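Local coordinates for C381 turret protein (Sulfolobus turreted icosahedral virus, PDB 4IND) that is a turret protein of an archaeal virus that assembles as a pentamer, each chain holding three jelly-roll domains in a row, at residues Phe10-Tyr20 with Ala30-Gly38. Residues are numbered along the deposited sequence; the frame is centred on the assembly and turned at random.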
# COMPACT_ATOMS: atom_id res chain seq x y z
N PHE A 10 -35.53 -2.77 27.20
CA PHE A 10 -34.53 -1.73 27.42
C PHE A 10 -34.69 -0.58 26.44
O PHE A 10 -35.03 -0.81 25.27
CB PHE A 10 -33.09 -2.30 27.38
CG PHE A 10 -32.66 -2.83 26.03
CD1 PHE A 10 -31.75 -2.13 25.26
CD2 PHE A 10 -33.16 -4.03 25.55
CE1 PHE A 10 -31.33 -2.62 24.01
CE2 PHE A 10 -32.76 -4.53 24.31
CZ PHE A 10 -31.83 -3.83 23.54
N PRO A 11 -34.45 0.65 26.91
CA PRO A 11 -34.53 1.83 26.03
C PRO A 11 -33.28 1.89 25.18
O PRO A 11 -32.16 1.61 25.68
CB PRO A 11 -34.54 2.99 27.03
CG PRO A 11 -33.73 2.48 28.19
CD PRO A 11 -34.08 1.01 28.29
N ALA A 12 -33.42 2.23 23.90
CA ALA A 12 -32.25 2.20 23.02
C ALA A 12 -32.21 3.36 22.03
O ALA A 12 -31.76 3.21 20.90
CB ALA A 12 -32.16 0.85 22.31
N ASN A 13 -32.66 4.53 22.46
CA ASN A 13 -32.71 5.68 21.55
C ASN A 13 -31.40 6.33 21.13
O ASN A 13 -31.32 6.90 20.04
CB ASN A 13 -33.63 6.73 22.14
CG ASN A 13 -34.99 6.17 22.40
OD1 ASN A 13 -35.73 5.91 21.46
ND2 ASN A 13 -35.28 5.86 23.67
N ALA A 14 -30.38 6.24 21.98
CA ALA A 14 -29.19 7.04 21.81
C ALA A 14 -28.22 6.39 20.83
O ALA A 14 -28.15 5.16 20.73
CB ALA A 14 -28.49 7.28 23.17
N LYS A 15 -27.51 7.23 20.08
CA LYS A 15 -26.49 6.77 19.15
C LYS A 15 -25.40 5.97 19.88
O LYS A 15 -24.99 6.32 21.00
CB LYS A 15 -25.91 8.00 18.43
CG LYS A 15 -24.91 7.71 17.34
CD LYS A 15 -24.58 8.97 16.54
CE LYS A 15 -25.85 9.65 16.01
NZ LYS A 15 -25.61 10.59 14.85
N VAL A 16 -24.91 4.89 19.26
CA VAL A 16 -23.87 4.06 19.91
C VAL A 16 -22.53 4.75 19.72
O VAL A 16 -22.34 5.43 18.72
CB VAL A 16 -23.82 2.61 19.32
CG1 VAL A 16 -22.58 1.85 19.78
CG2 VAL A 16 -25.07 1.85 19.71
N LYS A 17 -21.63 4.60 20.68
CA LYS A 17 -20.30 5.16 20.62
C LYS A 17 -19.33 4.00 20.43
O LYS A 17 -19.66 2.87 20.78
CB LYS A 17 -19.95 5.85 21.94
CG LYS A 17 -20.88 6.97 22.38
CD LYS A 17 -20.33 7.63 23.66
CE LYS A 17 -21.25 8.72 24.19
NZ LYS A 17 -21.36 9.89 23.28
N TYR A 18 -18.13 4.28 19.92
CA TYR A 18 -17.10 3.23 19.79
C TYR A 18 -16.22 3.10 21.01
O TYR A 18 -15.41 2.18 21.12
CB TYR A 18 -16.27 3.45 18.53
CG TYR A 18 -17.09 3.27 17.26
CD1 TYR A 18 -17.16 2.04 16.63
CD2 TYR A 18 -17.81 4.33 16.72
CE1 TYR A 18 -17.90 1.87 15.47
CE2 TYR A 18 -18.56 4.16 15.57
CZ TYR A 18 -18.60 2.93 14.95
OH TYR A 18 -19.34 2.76 13.81
N TYR A 19 -16.38 4.02 21.95
CA TYR A 19 -15.67 3.95 23.21
C TYR A 19 -16.50 4.60 24.31
O TYR A 19 -17.05 5.69 24.11
CB TYR A 19 -14.32 4.64 23.11
CG TYR A 19 -13.65 4.64 24.47
CD1 TYR A 19 -13.00 3.51 24.94
CD2 TYR A 19 -13.68 5.76 25.28
CE1 TYR A 19 -12.39 3.50 26.19
CE2 TYR A 19 -13.08 5.76 26.54
CZ TYR A 19 -12.43 4.63 26.98
OH TYR A 19 -11.85 4.61 28.24
N TYR A 20 -16.59 3.93 25.45
CA TYR A 20 -17.29 4.43 26.62
C TYR A 20 -16.36 4.32 27.82
O TYR A 20 -15.77 3.26 28.06
CB TYR A 20 -18.51 3.57 26.96
CG TYR A 20 -19.60 3.52 25.91
CD1 TYR A 20 -20.74 4.33 26.02
CD2 TYR A 20 -19.52 2.63 24.84
CE1 TYR A 20 -21.75 4.27 25.06
CE2 TYR A 20 -20.50 2.57 23.87
CZ TYR A 20 -21.63 3.38 24.00
OH TYR A 20 -22.60 3.32 23.04
N ALA A 30 -25.51 7.58 27.83
CA ALA A 30 -25.72 7.06 26.48
C ALA A 30 -25.78 5.53 26.52
O ALA A 30 -26.67 4.94 25.92
CB ALA A 30 -24.61 7.53 25.56
N PHE A 31 -24.83 4.92 27.22
CA PHE A 31 -24.70 3.47 27.35
C PHE A 31 -26.01 2.81 27.78
O PHE A 31 -26.43 1.81 27.19
CB PHE A 31 -23.57 3.17 28.37
CG PHE A 31 -23.16 1.72 28.46
CD1 PHE A 31 -22.41 1.13 27.45
CD2 PHE A 31 -23.43 0.98 29.61
CE1 PHE A 31 -21.99 -0.21 27.56
CE2 PHE A 31 -23.03 -0.34 29.73
CZ PHE A 31 -22.31 -0.94 28.71
N VAL A 32 -26.66 3.37 28.78
CA VAL A 32 -27.89 2.79 29.31
C VAL A 32 -29.16 3.30 28.59
O VAL A 32 -30.28 3.11 29.06
CB VAL A 32 -27.97 2.97 30.84
CG1 VAL A 32 -26.71 2.42 31.48
CG2 VAL A 32 -28.20 4.46 31.21
N ASN A 33 -28.98 3.97 27.45
CA ASN A 33 -30.09 4.32 26.56
C ASN A 33 -29.72 3.87 25.14
O ASN A 33 -30.08 4.51 24.15
CB ASN A 33 -30.35 5.82 26.59
CG ASN A 33 -31.62 6.23 25.83
OD1 ASN A 33 -32.50 5.41 25.54
ND2 ASN A 33 -31.73 7.52 25.54
N SER A 34 -28.98 2.77 25.04
CA SER A 34 -28.61 2.28 23.71
C SER A 34 -28.31 0.80 23.69
O SER A 34 -28.93 0.05 22.94
CB SER A 34 -27.42 3.07 23.16
OG SER A 34 -26.35 3.05 24.08
N ILE A 35 -27.37 0.37 24.52
CA ILE A 35 -26.87 -1.00 24.43
C ILE A 35 -26.85 -1.81 25.73
O ILE A 35 -26.56 -3.00 25.72
CB ILE A 35 -25.48 -1.05 23.77
CG1 ILE A 35 -24.43 -0.35 24.63
CG2 ILE A 35 -25.53 -0.42 22.38
CD1 ILE A 35 -22.99 -0.46 24.06
N PHE A 36 -27.18 -1.17 26.85
CA PHE A 36 -27.18 -1.88 28.13
C PHE A 36 -28.58 -2.34 28.53
O PHE A 36 -29.53 -1.56 28.47
CB PHE A 36 -26.54 -1.01 29.24
CG PHE A 36 -26.42 -1.71 30.57
CD1 PHE A 36 -25.40 -2.61 30.81
CD2 PHE A 36 -27.32 -1.44 31.59
CE1 PHE A 36 -25.28 -3.25 32.03
CE2 PHE A 36 -27.22 -2.06 32.82
CZ PHE A 36 -26.19 -2.97 33.05
N VAL A 37 -28.69 -3.61 28.93
CA VAL A 37 -29.96 -4.21 29.30
C VAL A 37 -29.88 -4.55 30.78
O VAL A 37 -28.96 -5.25 31.21
CB VAL A 37 -30.25 -5.49 28.48
CG1 VAL A 37 -31.62 -6.08 28.83
CG2 VAL A 37 -30.12 -5.21 26.98
N GLY A 38 -30.84 -4.06 31.55
CA GLY A 38 -30.90 -4.34 32.98
C GLY A 38 -30.70 -3.10 33.82
O GLY A 38 -30.66 -1.99 33.32
O HOH W 1 -29.83 0.80 26.95
O HOH W 2 -24.52 5.04 23.28
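Tyr20 receives the edge of the Phe31 ring in an edge-to-face pair, planes at 67° and centroids 5.2 Å apart; Phe31 CD1 lies over the centre of one face and Lys17 CB near the rim of the other. In this first jelly-roll domain the pair joins strand 19-21, at the border of one antiparallel sheet, to the helix end leading into strand 36-37, at the border of another. With its CG anti to the carbonyl carbon (chi1 -62°), Tyr20 carries its hydroxyl back to its own loop, where OH accepts a nearly straight bond from Lys17 N at 2.9 Å. A water in the ring plane links this OH to Lys15 O and Ser34 OG. Midway, Asn33 holds the 10-20 segment by two bonds: its O accepts Ala14 N at 2.8 Å, almost head-on, and its OD1 takes Asn13 N at 3.2 Å from above the amide plane. At the far end Val37 CG2 sits 3.6 Å from the centroid of the Phe10 ring, a CH-pi contact. Aromatic contacts at both ends, with a backbone and a side-chain carbonyl of Asn33 between them, are consistent with a defined path for a loop whose Ala12 O and Ala14 O bond Lys21 of a second subunit.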